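Local coordinates for alkaline serine protease (Pseudoalteromonas sp., PDB 1Y9Z), which probably hydrolyses peptide bonds as a cold-adapted serine endopeptidase of the subtilisin-like family, at residues 13-18 with 420-425; 4-9 with 203-208. All blocks are in the same frame, centred on the assembly; numbering follows the deposited sequence.

Contact 1: 13-18 with 420-425; sequences ATVLSD and NAVAAK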
loop_
_atom_site.group_PDB
_atom_site.type_symbol
_atom_site.label_atom_id
_atom_site.label_comp_id
_atom_site.label_asym_id
_atom_site.label_seq_id
_atom_site.Cartn_x
_atom_site.Cartn_y
_atom_site.Cartn_z
ATOM N N ALA A 13 4.090 -13.321 -5.522
ATOM C CA ALA A 13 3.936 -14.090 -4.293
ATOM C C ALA A 13 2.804 -15.106 -4.426
ATOM O O ALA A 13 2.769 -16.110 -3.713
ATOM C CB ALA A 13 3.662 -13.154 -3.123
ATOM N N THR A 14 1.885 -14.841 -5.348
ATOM C CA THR A 14 0.745 -15.721 -5.569
ATOM C C THR A 14 1.133 -17.042 -6.228
ATOM O O THR A 14 0.400 -18.025 -6.128
ATOM C CB THR A 14 -0.322 -15.032 -6.442
ATOM O OG1 THR A 14 0.234 -14.719 -7.725
ATOM C CG2 THR A 14 -0.805 -13.750 -5.779
ATOM N N VAL A 15 2.283 -17.065 -6.895
ATOM C CA VAL A 15 2.751 -18.273 -7.568
ATOM C C VAL A 15 3.558 -19.199 -6.660
ATOM O O VAL A 15 3.706 -20.386 -6.949
ATOM C CB VAL A 15 3.600 -17.924 -8.801
ATOM C CG1 VAL A 15 2.727 -17.271 -9.862
ATOM C CG2 VAL A 15 4.730 -16.998 -8.404
ATOM N N LEU A 16 4.089 -18.657 -5.571
ATOM C CA LEU A 16 4.860 -19.459 -4.627
ATOM C C LEU A 16 3.915 -19.965 -3.541
ATOM O O LEU A 16 2.725 -19.656 -3.558
ATOM C CB LEU A 16 5.977 -18.622 -3.995
ATOM C CG LEU A 16 7.081 -18.121 -4.929
ATOM C CD1 LEU A 16 8.103 -17.328 -4.123
ATOM C CD2 LEU A 16 7.748 -19.302 -5.622
ATOM N N SER A 17 4.447 -20.743 -2.604
ATOM C CA SER A 17 3.644 -21.285 -1.512
ATOM C C SER A 17 4.298 -21.008 -0.167
ATOM O O SER A 17 5.502 -21.200 -0.009
ATOM C CB SER A 17 3.471 -22.795 -1.680
ATOM O OG SER A 17 2.906 -23.366 -0.512
ATOM N N ASP A 18 3.500 -20.565 0.800
ATOM C CA ASP A 18 4.013 -20.266 2.132
ATOM C C ASP A 18 3.925 -21.471 3.066
ATOM O O ASP A 18 3.950 -21.319 4.282
ATOM C CB ASP A 18 3.246 -19.085 2.747
ATOM C CG ASP A 18 1.794 -19.418 3.058
ATOM O OD1 ASP A 18 1.359 -20.556 2.785
ATOM O OD2 ASP A 18 1.080 -18.534 3.581
ATOM N N ASN A 420 11.157 -9.271 -6.673
ATOM C CA ASN A 420 10.678 -10.415 -7.447
ATOM C C ASN A 420 10.859 -11.691 -6.633
ATOM O O ASN A 420 11.957 -12.244 -6.571
ATOM C CB ASN A 420 11.473 -10.514 -8.754
ATOM C CG ASN A 420 10.899 -11.534 -9.715
ATOM O OD1 ASN A 420 10.513 -12.629 -9.316
ATOM N ND2 ASN A 420 10.853 -11.180 -10.994
ATOM N N ALA A 421 9.775 -12.160 -6.024
ATOM C CA ALA A 421 9.812 -13.358 -5.192
ATOM C C ALA A 421 10.294 -14.609 -5.918
ATOM O O ALA A 421 11.148 -15.335 -5.413
ATOM C CB ALA A 421 8.436 -13.609 -4.587
ATOM N N VAL A 422 9.741 -14.858 -7.102
ATOM C CA VAL A 422 10.108 -16.033 -7.884
ATOM C C VAL A 422 11.597 -16.065 -8.211
ATOM O O VAL A 422 12.265 -17.075 -7.994
ATOM C CB VAL A 422 9.306 -16.092 -9.203
ATOM C CG1 VAL A 422 9.706 -17.326 -10.006
ATOM C CG2 VAL A 422 7.819 -16.121 -8.900
ATOM N N ALA A 423 12.112 -14.955 -8.728
ATOM C CA ALA A 423 13.523 -14.865 -9.086
ATOM C C ALA A 423 14.430 -14.979 -7.864
ATOM O O ALA A 423 15.487 -15.606 -7.923
ATOM C CB ALA A 423 13.790 -13.558 -9.822
ATOM N N ALA A 424 14.020 -14.369 -6.757
ATOM C CA ALA A 424 14.807 -14.422 -5.531
ATOM C C ALA A 424 14.915 -15.862 -5.037
ATOM O O ALA A 424 15.977 -16.300 -4.596
ATOM C CB ALA A 424 14.168 -13.544 -4.462
ATOM N N LYS A 425 13.808 -16.594 -5.111
ATOM C CA LYS A 425 13.790 -17.986 -4.683
ATOM C C LYS A 425 14.725 -18.821 -5.550
ATOM O O LYS A 425 15.522 -19.607 -5.040
ATOM C CB LYS A 425 12.374 -18.557 -4.775
ATOM C CG LYS A 425 12.308 -20.066 -4.565
ATOM C CD LYS A 425 10.925 -20.610 -4.881
ATOM C CE LYS A 425 10.902 -22.130 -4.815
ATOM N NZ LYS A 425 11.834 -22.758 -5.792
#
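The irregular turn 13-18 runs beside the first turn of helix 421-430, its backbone coming nearest where the CA atoms of Ala13 and Ala421 stand 6.0 Å apart and drawing off to 7.1 Å between Leu16 CA and Val422 CA. Leu16 contributes the largest share of the buried surface, and its two methyls divide the work. CD1 reaches Ala421, 3.8 Å from its CB, while CD2 lies against the aliphatic stem of Lys425, 3.5 Å from its CD. With CG anti to the carbonyl carbon (chi1 -65°) the side chain extends to the helix, and the extended chi2 (-179°) sends its methyls to different partners. Leu16 and Lys425 run antiparallel, side by side, so the lysine offers methylenes here and takes its ammonium onward to a salt bridge with Asp429, one turn further along the helix.

In the subtilisin-like domain, this pairing joins the N-terminal segment ahead of strand 25-30 to the C-terminal helix, ends of the fold that lie some 400 residues apart in sequence. Tyr385 of helix 368-385 touches both Leu16 and Lys425, and a backbone hydrogen bond between Val11 and Ala421 ties the same two regions together.

At the exposed margin the valines meet at about a right angle, with Val15 CG2 3.2 Å from Val422 CG2; so short an approach between surface methyls is a doubtful measure of packing. The helix start itself is fixed by Asn420, the N-cap: its OD1 accepts from Ala423 N at 2.9 Å, a nearly straight bond (174° at the hydrogen) whose donor sits above the carbonyl plane.

Contact 2: 4-9 with 203-208; sequences TPWGQT and EAILST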
loop_
_atom_site.group_PDB
_atom_site.type_symbol
_atom_site.label_atom_id
_atom_site.label_comp_id
_atom_site.label_asym_id
_atom_site.label_seq_id
_atom_site.Cartn_x
_atom_site.Cartn_y
_atom_site.Cartn_z
ATOM N N THR A 4 -7.519 -10.242 -5.062
ATOM C CA THR A 4 -6.069 -10.262 -4.964
ATOM C C THR A 4 -5.593 -8.892 -5.442
ATOM O O THR A 4 -5.590 -8.614 -6.644
ATOM C CB THR A 4 -5.446 -11.352 -5.866
ATOM O OG1 THR A 4 -5.876 -12.645 -5.424
ATOM C CG2 THR A 4 -3.927 -11.290 -5.805
ATOM N N PRO A 5 -5.202 -8.008 -4.508
ATOM C CA PRO A 5 -4.732 -6.673 -4.898
ATOM C C PRO A 5 -3.567 -6.769 -5.877
ATOM O O PRO A 5 -2.758 -7.695 -5.793
ATOM C CB PRO A 5 -4.344 -6.035 -3.563
ATOM C CG PRO A 5 -3.980 -7.216 -2.709
ATOM C CD PRO A 5 -5.057 -8.215 -3.058
ATOM N N TRP A 6 -3.485 -5.812 -6.799
ATOM C CA TRP A 6 -2.436 -5.824 -7.815
ATOM C C TRP A 6 -1.028 -6.018 -7.267
ATOM O O TRP A 6 -0.220 -6.716 -7.874
ATOM C CB TRP A 6 -2.480 -4.547 -8.670
ATOM C CG TRP A 6 -2.023 -3.289 -7.979
ATOM C CD1 TRP A 6 -2.795 -2.403 -7.283
ATOM C CD2 TRP A 6 -0.686 -2.774 -7.938
ATOM N NE1 TRP A 6 -2.022 -1.364 -6.814
ATOM C CE2 TRP A 6 -0.723 -1.569 -7.201
ATOM C CE3 TRP A 6 0.542 -3.214 -8.454
ATOM C CZ2 TRP A 6 0.422 -0.795 -6.967
ATOM C CZ3 TRP A 6 1.683 -2.444 -8.220
ATOM C CH2 TRP A 6 1.610 -1.248 -7.483
ATOM N N GLY A 7 -0.738 -5.412 -6.122
ATOM C CA GLY A 7 0.586 -5.542 -5.541
ATOM C C GLY A 7 0.983 -6.981 -5.271
ATOM O O GLY A 7 2.141 -7.364 -5.458
ATOM N N GLN A 8 0.024 -7.786 -4.823
ATOM C CA GLN A 8 0.291 -9.189 -4.526
ATOM C C GLN A 8 0.720 -9.954 -5.769
ATOM O O GLN A 8 1.594 -10.816 -5.709
ATOM C CB GLN A 8 -0.955 -9.856 -3.937
ATOM C CG GLN A 8 -1.395 -9.310 -2.585
ATOM C CD GLN A 8 -0.317 -9.415 -1.528
ATOM O OE1 GLN A 8 0.419 -10.402 -1.471
ATOM N NE2 GLN A 8 -0.230 -8.403 -0.668
ATOM N N THR A 9 0.095 -9.635 -6.896
ATOM C CA THR A 9 0.413 -10.299 -8.151
ATOM C C THR A 9 1.738 -9.818 -8.737
ATOM O O THR A 9 2.516 -10.620 -9.259
ATOM C CB THR A 9 -0.702 -10.076 -9.192
ATOM O OG1 THR A 9 -1.949 -10.543 -8.662
ATOM C CG2 THR A 9 -0.393 -10.835 -10.476
ATOM N N GLU A 203 1.156 2.594 -4.271
ATOM C CA GLU A 203 0.113 3.549 -4.644
ATOM C C GLU A 203 -1.171 2.754 -4.838
ATOM O O GLU A 203 -1.181 1.749 -5.548
ATOM C CB GLU A 203 0.475 4.278 -5.944
ATOM C CG GLU A 203 -0.611 5.212 -6.500
ATOM C CD GLU A 203 -0.911 6.420 -5.618
ATOM O OE1 GLU A 203 -0.043 6.827 -4.816
ATOM O OE2 GLU A 203 -2.019 6.987 -5.741
ATOM N N ALA A 204 -2.242 3.198 -4.189
ATOM C CA ALA A 204 -3.539 2.530 -4.289
ATOM C C ALA A 204 -3.425 1.070 -3.864
ATOM O O ALA A 204 -3.697 0.156 -4.648
ATOM C CB ALA A 204 -4.070 2.623 -5.723
ATOM N N ILE A 205 -3.021 0.861 -2.613
ATOM C CA ILE A 205 -2.863 -0.481 -2.065
ATOM C C ILE A 205 -4.055 -0.847 -1.180
ATOM O O ILE A 205 -4.262 -0.256 -0.120
ATOM C CB ILE A 205 -1.560 -0.590 -1.227
ATOM C CG1 ILE A 205 -0.349 -0.182 -2.080
ATOM C CG2 ILE A 205 -1.398 -2.006 -0.691
ATOM C CD1 ILE A 205 -0.216 -0.935 -3.396
ATOM N N LEU A 206 -4.838 -1.821 -1.630
ATOM C CA LEU A 206 -6.000 -2.276 -0.879
ATOM C C LEU A 206 -5.576 -3.290 0.175
ATOM O O LEU A 206 -4.832 -4.227 -0.117
ATOM C CB LEU A 206 -7.013 -2.926 -1.825
ATOM C CG LEU A 206 -8.264 -3.536 -1.183
ATOM C CD1 LEU A 206 -9.109 -2.437 -0.551
ATOM C CD2 LEU A 206 -9.062 -4.285 -2.245
ATOM N N SER A 207 -6.041 -3.101 1.405
ATOM C CA SER A 207 -5.720 -4.036 2.473
ATOM C C SER A 207 -6.728 -3.919 3.606
ATOM O O SER A 207 -7.669 -3.126 3.546
ATOM C CB SER A 207 -4.305 -3.788 3.014
ATOM O OG SER A 207 -3.910 -4.823 3.905
ATOM N N THR A 208 -6.519 -4.733 4.631
ATOM C CA THR A 208 -7.360 -4.755 5.817
ATOM C C THR A 208 -7.146 -3.510 6.676
ATOM O O THR A 208 -6.039 -2.979 6.753
ATOM C CB THR A 208 -7.008 -5.965 6.694
ATOM O OG1 THR A 208 -5.588 -5.998 6.888
ATOM C CG2 THR A 208 -7.442 -7.264 6.033
#
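Trp6 lays its indole edge against the carbonyl oxygens of Glu203 and Ala204, where short helix 6-10 of the subtilisin-like domain meets the entry to strand 205-208, which pairs antiparallel with strand 362-365. From CB, chi1 (72°) sets CG between the backbone N and the carbonyl carbon, and the ring swings toward the loop leading into the strand. CD1 comes within 3.8 Å of Ala204 O. The next atom, NE1, donates to that same oxygen at 3.1 Å; the acceptor lies near the ring plane, but the bond is bent (148°), with NE1 well above the Ala204 carbonyl plane. CE2 passes 3.9 Å from Ile205 CD1. CZ2 meets Glu203 O, in the ring plane at 3.3 Å, and Ile205 CD1, which approaches obliquely. With a leucine in place of Trp6 the NE1 donor is gone, and Ala204 O would probably lose this partner while a gap opened beside Ile205 CD1. Phe10 meets the Trp6 ring edge-to-face, and Ile205 also packs on His374 of helix 368-385. Farther along the strand, Leu206 meets Pro5, the N-cap residue of helix 6-10: Pro5 CB lies 3.9 Å from Leu206 O and 4.5 Å from Leu206 CB.

In the fold
Both contacts fasten the N-terminal segment of the chain to later parts of the subtilisin-like domain, and both border helix 368-385. Their depth differs. Contact 2 is buried, its centre about 6 Å from that of the chain, with five of its six touching residues buried; the centre of contact 1 lies about 19 Å from that of the chain, with only two. The chemistry differs too: contact 1 joins its segments through aliphatic groups, whereas contact 2 adds an indole-to-carbonyl hydrogen bond to apolar packing. Buried areas are nevertheless similar, 230 and 217 Å². Their centres are 16 Å apart, yet they touch directly, Thr14 CG2 lying 3.8 Å from Gln8 O.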